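Local coordinates for protein mannitol dehydrogenase (Pseudomonas fluorescens, PDB 1LJ8) that binds NAD in a Rossmann domain and probably catalyses the reversible oxidation of D-mannitol to D-fructose, at residues Thr457-Pro460 / Glu464-Ala467; Ser380-Phe385 / Leu405-Trp410; Ser439-Ile444 / Arg471-Leu476; Asp336-Pro341 / Asn391-Asp396. All coordinates share one frame; numbering follows the deposited sequence.

Contact 1. Residues Thr457-Pro460 / Glu464-Ala467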
# COMPACT_ATOMS: atom_id res chain seq x y z
N THR A 457 -6.18 5.15 22.01
CA THR A 457 -6.79 5.32 23.33
C THR A 457 -7.89 6.36 23.46
O THR A 457 -8.55 6.42 24.50
CB THR A 457 -5.70 5.65 24.39
OG1 THR A 457 -4.99 6.82 23.98
CG2 THR A 457 -4.72 4.48 24.53
N ALA A 458 -8.10 7.17 22.44
CA ALA A 458 -9.17 8.18 22.47
C ALA A 458 -10.52 7.53 22.19
O ALA A 458 -11.47 7.74 22.94
CB ALA A 458 -8.92 9.28 21.44
N ILE A 459 -10.58 6.75 21.11
CA ILE A 459 -11.81 6.06 20.71
C ILE A 459 -12.53 5.26 21.83
O ILE A 459 -13.70 5.50 22.11
CB ILE A 459 -11.49 5.15 19.46
CG1 ILE A 459 -11.55 6.00 18.18
CG2 ILE A 459 -12.46 3.96 19.33
CD1 ILE A 459 -10.88 5.28 16.97
N PRO A 460 -11.83 4.34 22.51
CA PRO A 460 -12.50 3.58 23.58
C PRO A 460 -12.91 4.41 24.78
O PRO A 460 -13.77 4.04 25.52
CB PRO A 460 -11.47 2.51 23.96
CG PRO A 460 -10.16 3.18 23.61
CD PRO A 460 -10.49 3.81 22.26
N GLU A 464 -19.02 9.78 23.33
CA GLU A 464 -19.63 10.25 22.10
C GLU A 464 -19.35 9.25 20.95
O GLU A 464 -20.24 8.86 20.21
CB GLU A 464 -19.02 11.59 21.65
CG GLU A 464 -19.47 12.85 22.42
CD GLU A 464 -18.96 12.95 23.85
OE1 GLU A 464 -19.52 13.83 24.54
OE2 GLU A 464 -18.02 12.21 24.29
N PHE A 465 -18.10 8.86 20.81
CA PHE A 465 -17.78 7.97 19.69
C PHE A 465 -18.36 6.59 19.92
O PHE A 465 -18.91 5.96 18.99
CB PHE A 465 -16.26 7.84 19.50
CG PHE A 465 -15.90 6.93 18.35
CD1 PHE A 465 -15.79 7.45 17.06
CD2 PHE A 465 -15.78 5.56 18.55
CE1 PHE A 465 -15.57 6.60 15.96
CE2 PHE A 465 -15.55 4.69 17.46
CZ PHE A 465 -15.44 5.21 16.18
N VAL A 466 -18.24 6.08 21.14
CA VAL A 466 -18.79 4.75 21.40
C VAL A 466 -20.31 4.71 21.11
O VAL A 466 -20.81 3.75 20.53
CB VAL A 466 -18.51 4.32 22.86
CG1 VAL A 466 -19.30 3.03 23.19
CG2 VAL A 466 -17.01 4.07 23.03
N ALA A 467 -21.05 5.76 21.50
CA ALA A 467 -22.50 5.78 21.26
C ALA A 467 -22.80 5.79 19.75
O ALA A 467 -23.71 5.11 19.28
CB ALA A 467 -23.13 7.03 21.92
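Ile459 and Phe465 close the turn between two consecutive helices, 452-455 and 463-488, in the C-terminal helical domain. Ile459 lies in the linking loop, and Phe465 sits in the first turn of the long helix. Their side chains meet obliquely. The gamma carbon CG1 of Ile459 stands almost straight above one face of the phenyl ring, 4.2 Å from the centroid of Phe465 and only 9° off the ring normal. This is a CH-pi contact. The other branch of the same isoleucine, CG2, is on the same side of the ring but lies out toward CE2 of Phe465, at 3.7 Å. A chi1 of 180° turns the ring of Phe465 toward the loop, where one face lies under CG1 of Ile459. Around the pair, Ile390 of helix 387-396 touches both side chains. Ala404 and Val407 of helix 401-413 add to the packing on Phe465. The N of Phe465 is hydrogen-bonded to OG of Ser462, which ties the start of the long helix to the turn. No hydrogen bond runs directly between 457-460 and 464-467, so the join rests on van der Waals and CH-pi contact. Val466 adds a second touch. Its CG2 methyl reaches back to the loop backbone, lying 4.1 Å from O of Pro460 and closer still to the preceding carbonyl, with CG2 of Val466 3.7 Å from O of Ile459.

Contact 2. Residues Ser380-Phe385 / Leu405-Trp410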
# COMPACT_ATOMS: atom_id res chain seq x y z
N SER A 380 -4.62 -3.40 9.93
CA SER A 380 -3.44 -2.55 9.80
C SER A 380 -3.77 -1.19 9.18
O SER A 380 -3.05 -0.21 9.41
CB SER A 380 -2.35 -3.19 8.89
OG SER A 380 -2.01 -4.53 9.29
N LYS A 381 -4.83 -1.13 8.38
CA LYS A 381 -5.18 0.10 7.68
C LYS A 381 -5.93 1.12 8.52
O LYS A 381 -5.68 2.32 8.37
CB LYS A 381 -6.03 -0.23 6.44
CG LYS A 381 -5.22 -0.94 5.37
CD LYS A 381 -6.12 -1.40 4.26
CE LYS A 381 -5.22 -1.95 3.08
NZ LYS A 381 -6.09 -2.50 2.03
N PHE A 382 -6.82 0.67 9.40
CA PHE A 382 -7.53 1.63 10.23
C PHE A 382 -6.67 2.68 10.94
O PHE A 382 -6.98 3.87 10.85
CB PHE A 382 -8.46 0.94 11.24
CG PHE A 382 -9.88 0.76 10.72
CD1 PHE A 382 -10.29 -0.45 10.19
CD2 PHE A 382 -10.78 1.83 10.71
CE1 PHE A 382 -11.56 -0.62 9.67
CE2 PHE A 382 -12.07 1.68 10.18
CZ PHE A 382 -12.47 0.44 9.66
N PRO A 383 -5.58 2.28 11.66
CA PRO A 383 -4.76 3.28 12.37
C PRO A 383 -4.01 4.24 11.45
O PRO A 383 -3.57 5.30 11.90
CB PRO A 383 -3.79 2.42 13.24
CG PRO A 383 -3.70 1.08 12.44
CD PRO A 383 -5.17 0.90 11.99
N LYS A 384 -3.86 3.88 10.17
CA LYS A 384 -3.20 4.78 9.23
C LYS A 384 -4.18 5.69 8.50
O LYS A 384 -3.90 6.87 8.31
CB LYS A 384 -2.45 3.99 8.14
CG LYS A 384 -1.03 3.66 8.48
CD LYS A 384 -0.93 2.74 9.65
CE LYS A 384 0.55 2.45 9.96
NZ LYS A 384 0.71 1.71 11.23
N PHE A 385 -5.31 5.12 8.09
CA PHE A 385 -6.24 5.84 7.21
C PHE A 385 -7.41 6.56 7.83
O PHE A 385 -7.88 7.55 7.24
CB PHE A 385 -6.92 4.88 6.20
CG PHE A 385 -5.97 4.07 5.33
CD1 PHE A 385 -6.49 3.02 4.53
CD2 PHE A 385 -4.58 4.35 5.26
CE1 PHE A 385 -5.62 2.26 3.67
CE2 PHE A 385 -3.71 3.59 4.40
CZ PHE A 385 -4.23 2.55 3.61
N LEU A 405 -19.34 5.21 11.47
CA LEU A 405 -20.01 4.25 10.58
C LEU A 405 -18.97 3.39 9.86
O LEU A 405 -19.24 2.22 9.61
CB LEU A 405 -20.92 4.98 9.54
CG LEU A 405 -21.64 4.05 8.54
CD1 LEU A 405 -22.62 3.11 9.32
CD2 LEU A 405 -22.43 4.90 7.50
N VAL A 406 -17.80 3.95 9.53
CA VAL A 406 -16.76 3.14 8.87
C VAL A 406 -16.35 1.97 9.79
O VAL A 406 -16.17 0.82 9.34
CB VAL A 406 -15.50 3.98 8.55
CG1 VAL A 406 -14.49 3.08 7.75
CG2 VAL A 406 -15.85 5.24 7.76
N VAL A 407 -16.16 2.28 11.08
CA VAL A 407 -15.74 1.27 12.06
C VAL A 407 -16.88 0.25 12.31
O VAL A 407 -16.62 -0.95 12.48
CB VAL A 407 -15.29 1.96 13.40
CG1 VAL A 407 -14.76 0.89 14.43
CG2 VAL A 407 -14.18 2.96 13.12
N ALA A 408 -18.12 0.75 12.40
CA ALA A 408 -19.26 -0.12 12.60
C ALA A 408 -19.41 -1.06 11.37
O ALA A 408 -19.74 -2.27 11.51
CB ALA A 408 -20.55 0.76 12.76
N ALA A 409 -19.19 -0.50 10.18
CA ALA A 409 -19.31 -1.29 8.93
C ALA A 409 -18.28 -2.42 8.97
O ALA A 409 -18.57 -3.57 8.61
CB ALA A 409 -19.07 -0.39 7.69
N TRP A 410 -17.05 -2.08 9.36
CA TRP A 410 -16.00 -3.12 9.46
C TRP A 410 -16.42 -4.20 10.47
O TRP A 410 -16.25 -5.40 10.21
CB TRP A 410 -14.66 -2.50 9.93
CG TRP A 410 -13.52 -3.48 9.94
CD1 TRP A 410 -13.08 -4.23 8.87
CD2 TRP A 410 -12.62 -3.78 11.04
NE1 TRP A 410 -11.95 -4.95 9.23
CE2 TRP A 410 -11.66 -4.70 10.54
CE3 TRP A 410 -12.54 -3.36 12.36
CZ2 TRP A 410 -10.61 -5.21 11.34
CZ3 TRP A 410 -11.49 -3.86 13.17
CH2 TRP A 410 -10.55 -4.78 12.65
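Phe382 bridges two antiparallel helices of the C-terminal domain by pushing its ring between Trp410, Val406 and Val407. The short axes of 380-385 and 405-410 run at 178° and stay 12.4 Å apart. That is wide for direct helix packing, and the single phenyl ring spans it. The ring is tilted against the indole: its plane makes 49° with the five-membered ring of Trp410. Phe382 leads with its CE1 corner, which lies over one face of the indole near the rim, 3.5 Å from CG of Trp410. The first torsion of Trp410, with CG anti to the backbone N, sends the indole toward 380-385, and chi2 (56°) turns its face to the phenyl ring. CE2 of Phe382, on the other side of CZ, meets both valines. It is 3.7 Å from CG1 of Val406. All four side chains are buried. Ile454 of helix 452-455 also touches Phe382, and Tyr308 meets the indole of Trp410. The side chain of Phe382 is about 9 Å from that of Glu133, an NAD-binding residue that Phe385 of the same helix touches, and about 14 Å from the bound NAD. At the second valine, CE2 of Phe382 lies 3.8 Å from CG2 of Val407.

Contact 3. Residues Ser439-Ile444 / Arg471-Leu476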
# COMPACT_ATOMS: atom_id res chain seq x y z
N SER A 439 -17.94 -11.89 17.92
CA SER A 439 -18.75 -13.08 18.12
C SER A 439 -20.01 -12.83 18.98
O SER A 439 -21.00 -13.57 18.89
CB SER A 439 -17.87 -14.17 18.74
OG SER A 439 -17.47 -13.80 20.04
N ASP A 440 -20.00 -11.76 19.77
CA ASP A 440 -21.14 -11.42 20.63
C ASP A 440 -21.52 -9.96 20.36
O ASP A 440 -20.76 -9.06 20.74
CB ASP A 440 -20.71 -11.58 22.08
CG ASP A 440 -21.88 -11.51 23.06
OD1 ASP A 440 -22.70 -10.55 23.01
OD2 ASP A 440 -21.95 -12.41 23.91
N ASP A 441 -22.68 -9.72 19.73
CA ASP A 441 -23.11 -8.36 19.40
C ASP A 441 -23.07 -7.43 20.59
O ASP A 441 -22.66 -6.27 20.48
CB ASP A 441 -24.55 -8.31 18.86
CG ASP A 441 -24.65 -8.42 17.34
OD1 ASP A 441 -25.76 -8.18 16.84
OD2 ASP A 441 -23.66 -8.74 16.64
N ALA A 442 -23.54 -7.92 21.74
CA ALA A 442 -23.58 -7.07 22.94
C ALA A 442 -22.21 -6.66 23.46
O ALA A 442 -22.09 -5.65 24.17
CB ALA A 442 -24.35 -7.78 24.06
N LEU A 443 -21.18 -7.42 23.10
CA LEU A 443 -19.86 -7.11 23.60
C LEU A 443 -18.90 -6.52 22.56
O LEU A 443 -17.73 -6.29 22.85
CB LEU A 443 -19.23 -8.38 24.18
CG LEU A 443 -19.90 -8.97 25.44
CD1 LEU A 443 -19.26 -10.33 25.75
CD2 LEU A 443 -19.72 -8.05 26.62
N ILE A 444 -19.40 -6.23 21.36
CA ILE A 444 -18.54 -5.71 20.30
C ILE A 444 -17.89 -4.38 20.66
O ILE A 444 -16.68 -4.22 20.48
CB ILE A 444 -19.32 -5.61 18.96
CG1 ILE A 444 -19.59 -7.02 18.44
CG2 ILE A 444 -18.54 -4.75 17.92
CD1 ILE A 444 -20.60 -7.11 17.31
N ARG A 471 -24.85 2.92 17.66
CA ARG A 471 -26.05 3.31 16.86
C ARG A 471 -25.85 2.79 15.41
O ARG A 471 -26.74 2.20 14.80
CB ARG A 471 -26.17 4.85 16.72
CG ARG A 471 -26.57 5.62 17.94
CD ARG A 471 -26.96 7.03 17.56
NE ARG A 471 -25.84 7.95 17.30
CZ ARG A 471 -25.19 8.59 18.27
NH1 ARG A 471 -25.51 8.40 19.53
NH2 ARG A 471 -24.25 9.48 17.97
N CYS A 472 -24.68 3.09 14.87
CA CYS A 472 -24.35 2.68 13.50
C CYS A 472 -24.38 1.19 13.32
O CYS A 472 -24.98 0.68 12.35
CB CYS A 472 -22.95 3.24 13.07
SG CYS A 472 -22.98 5.04 12.76
N TYR A 473 -23.73 0.46 14.22
CA TYR A 473 -23.72 -1.00 14.10
C TYR A 473 -25.15 -1.59 14.15
O TYR A 473 -25.53 -2.44 13.32
CB TYR A 473 -22.86 -1.58 15.20
CG TYR A 473 -22.74 -3.08 15.12
CD1 TYR A 473 -21.79 -3.67 14.30
CD2 TYR A 473 -23.64 -3.91 15.79
CE1 TYR A 473 -21.73 -5.07 14.15
CE2 TYR A 473 -23.62 -5.30 15.66
CZ TYR A 473 -22.65 -5.87 14.83
OH TYR A 473 -22.61 -7.25 14.64
N GLY A 474 -25.94 -1.16 15.14
CA GLY A 474 -27.30 -1.67 15.22
C GLY A 474 -28.11 -1.33 13.98
O GLY A 474 -28.88 -2.17 13.49
N SER A 475 -27.93 -0.13 13.45
CA SER A 475 -28.70 0.26 12.27
C SER A 475 -28.26 -0.60 11.07
O SER A 475 -29.08 -1.12 10.30
CB SER A 475 -28.50 1.73 11.97
OG SER A 475 -29.30 2.10 10.86
N LEU A 476 -26.95 -0.76 10.90
CA LEU A 476 -26.52 -1.58 9.78
C LEU A 476 -27.11 -3.01 9.85
O LEU A 476 -27.57 -3.58 8.85
CB LEU A 476 -24.97 -1.65 9.77
CG LEU A 476 -24.29 -0.38 9.24
CD1 LEU A 476 -22.74 -0.59 9.32
CD2 LEU A 476 -24.71 -0.12 7.79
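OD2 of Asp441 accepts a hydrogen bond from the hydroxyl of Tyr473, at 2.7 Å from OH to OD2. Lys415 adds a long, weak ion pair to the same oxygen. The other carboxylate oxygen, OD1 of Asp441, forms a salt bridge with Arg477. The aspartate is therefore held at both oxygens, and the nearby positive charges probably favour its ionised form. The phenol does not approach in the carboxylate plane. It comes from above, 44° out of that plane, and the carboxylate stands nearly square to the ring, at 88°. Both oxygens of Asp441 keep to the edge of the ring. CG of Asp441 is 3.7 Å from CE2 of Tyr473. With chi1 at -177°, the ring of Tyr473 is carried out from the helix toward the loop. There its hydroxyl end also meets Ile444. CD1 of that isoleucine packs 3.4 Å from CZ of Tyr473, and the two side chains cross at about a right angle. The hydroxyl end thus meets a carboxylate and a methyl group. A phenylalanine in place of Tyr473 would probably leave OD2 of Asp441 without its hydroxyl donor and the loop less firmly tied to the long helix. Residues 439-443 link helices 431-437 and 444-448, and Ile444 begins the second. This contact ties them to the long helix 463-488. Tyr473 also packs on Leu412, so the bond bridges the loop and a helix that also packs on helix 401-413.

Contact 4. Residues Asp336-Pro341 / Asn391-Asp396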
# COMPACT_ATOMS: atom_id res chain seq x y z
N ASP A 336 -15.36 16.27 2.83
CA ASP A 336 -15.57 17.70 3.05
C ASP A 336 -15.71 18.14 4.49
O ASP A 336 -15.14 19.16 4.89
CB ASP A 336 -16.81 18.22 2.31
CG ASP A 336 -16.70 18.12 0.81
OD1 ASP A 336 -15.59 18.06 0.26
OD2 ASP A 336 -17.75 18.10 0.14
N LEU A 337 -16.45 17.38 5.29
CA LEU A 337 -16.72 17.81 6.66
C LEU A 337 -15.82 17.23 7.73
O LEU A 337 -15.57 17.87 8.76
CB LEU A 337 -18.15 17.46 7.03
CG LEU A 337 -19.22 17.95 6.05
CD1 LEU A 337 -20.56 17.34 6.42
CD2 LEU A 337 -19.28 19.49 6.09
N ASP A 338 -15.30 16.02 7.49
CA ASP A 338 -14.48 15.39 8.52
C ASP A 338 -12.99 15.49 8.30
O ASP A 338 -12.26 15.85 9.22
CB ASP A 338 -14.90 13.91 8.70
CG ASP A 338 -16.39 13.75 9.07
OD1 ASP A 338 -16.92 14.67 9.75
OD2 ASP A 338 -17.03 12.72 8.70
N VAL A 339 -12.55 15.22 7.07
CA VAL A 339 -11.11 15.24 6.80
C VAL A 339 -10.53 16.60 6.41
O VAL A 339 -9.53 17.01 6.96
CB VAL A 339 -10.76 14.20 5.64
CG1 VAL A 339 -9.24 14.24 5.32
CG2 VAL A 339 -11.23 12.76 6.07
N THR A 340 -11.18 17.28 5.47
CA THR A 340 -10.63 18.54 4.96
C THR A 340 -10.20 19.56 5.99
O THR A 340 -9.08 20.10 5.90
CB THR A 340 -11.60 19.18 3.89
OG1 THR A 340 -11.65 18.32 2.74
CG2 THR A 340 -11.09 20.55 3.45
N PRO A 341 -11.03 19.84 7.00
CA PRO A 341 -10.63 20.84 8.01
C PRO A 341 -9.38 20.46 8.79
O PRO A 341 -8.80 21.30 9.50
CB PRO A 341 -11.84 20.89 8.97
CG PRO A 341 -13.02 20.43 8.15
CD PRO A 341 -12.38 19.28 7.30
N ASN A 391 -9.66 10.61 15.75
CA ASN A 391 -9.10 11.24 16.96
C ASN A 391 -9.24 12.75 16.94
O ASN A 391 -9.45 13.40 17.98
CB ASN A 391 -7.60 10.91 17.13
CG ASN A 391 -7.36 9.46 17.53
OD1 ASN A 391 -8.28 8.77 17.98
ND2 ASN A 391 -6.11 8.99 17.35
N ARG A 392 -9.06 13.33 15.77
CA ARG A 392 -9.18 14.78 15.66
C ARG A 392 -10.64 15.18 15.90
O ARG A 392 -10.94 16.19 16.53
CB ARG A 392 -8.68 15.23 14.27
CG ARG A 392 -8.95 16.70 13.91
CD ARG A 392 -8.20 17.66 14.89
NE ARG A 392 -8.22 19.01 14.33
CZ ARG A 392 -7.31 19.46 13.45
NH1 ARG A 392 -6.32 18.68 13.04
NH2 ARG A 392 -7.45 20.68 12.93
N LEU A 393 -11.58 14.40 15.37
CA LEU A 393 -12.98 14.76 15.59
C LEU A 393 -13.32 14.67 17.08
O LEU A 393 -14.02 15.54 17.62
CB LEU A 393 -13.91 13.82 14.81
CG LEU A 393 -13.71 13.79 13.27
CD1 LEU A 393 -14.64 12.75 12.59
CD2 LEU A 393 -13.99 15.19 12.72
N ILE A 394 -12.78 13.66 17.75
CA ILE A 394 -13.03 13.50 19.19
C ILE A 394 -12.41 14.69 19.93
O ILE A 394 -13.09 15.33 20.73
CB ILE A 394 -12.42 12.17 19.71
CG1 ILE A 394 -13.27 10.99 19.18
CG2 ILE A 394 -12.40 12.17 21.29
CD1 ILE A 394 -12.57 9.63 19.42
N ALA A 395 -11.17 15.01 19.64
CA ALA A 395 -10.50 16.14 20.32
C ALA A 395 -11.20 17.47 20.09
O ALA A 395 -11.19 18.33 20.99
CB ALA A 395 -9.05 16.26 19.88
N ASP A 396 -11.76 17.66 18.90
CA ASP A 396 -12.41 18.92 18.59
C ASP A 396 -13.86 18.99 19.06
O ASP A 396 -14.47 20.06 18.98
CB ASP A 396 -12.43 19.19 17.08
CG ASP A 396 -11.08 19.55 16.51
OD1 ASP A 396 -10.14 19.90 17.27
OD2 ASP A 396 -10.97 19.47 15.27
O HOH W 1 -5.95 21.56 10.89
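Leu393 packs against Asp338 where helix 387-396 meets helix 325-339, two elements of the C-terminal domain. With chi1 at -58° and chi2 at 177°, Leu393 extends its two methyls toward the other segment. CD1 of Leu393 lies 4.1 Å from CG of Asp338, while CD2 of Leu393 is 4.0 Å from O of Asp338. The aspartate crosses the leucine at about a right angle, and its OD2 forms a salt bridge with Arg402. Arg392 is folded at chi2, which is 63°, and this bend brings its NE back over its own helix to Asp396. The salt bridge measures 2.9 Å from NE of Arg392 to OD2 of Asp396, one helical turn on. NE meets OD2 on its syn side, somewhat out of the carboxylate plane, by a bent bond. OD2 of Asp396 also forms a salt bridge with Arg398. A water links the other end: NH2 of Arg392 donates to it at 2.7 Å, and it donates to O of Pro341 at 3.2 Å. A leucine in place of Arg392 would probably break this water bridge and leave Asp396 without one of its two arginine partners. The contact therefore combines van der Waals contact of leucine methyls with a polar residue and a water-mediated link, and no hydrogen bond runs directly between the two segments.

Overall arrangement
All four contacts lie in the C-terminal helical domain. Along the chain, contacts 4 and 2 interleave, and both close before contacts 3 and 1 open. Contact 1 falls within the span of contact 3, and both use helix 463-488. Centres of contacts 1 and 2 are about 13 Å apart, joined by Phe465 against Val407. Contact 1 also touches contact 4 through Ile394, and contact 2 touches contact 3 through Ala408 and Cys472. Contacts 3 and 4 are farthest apart, at about 24 Å between centres. Contacts 4, 1, 2 and 3 thus touch in series, linking the helices of the domain, with contact 2 lying nearest the NAD-binding side.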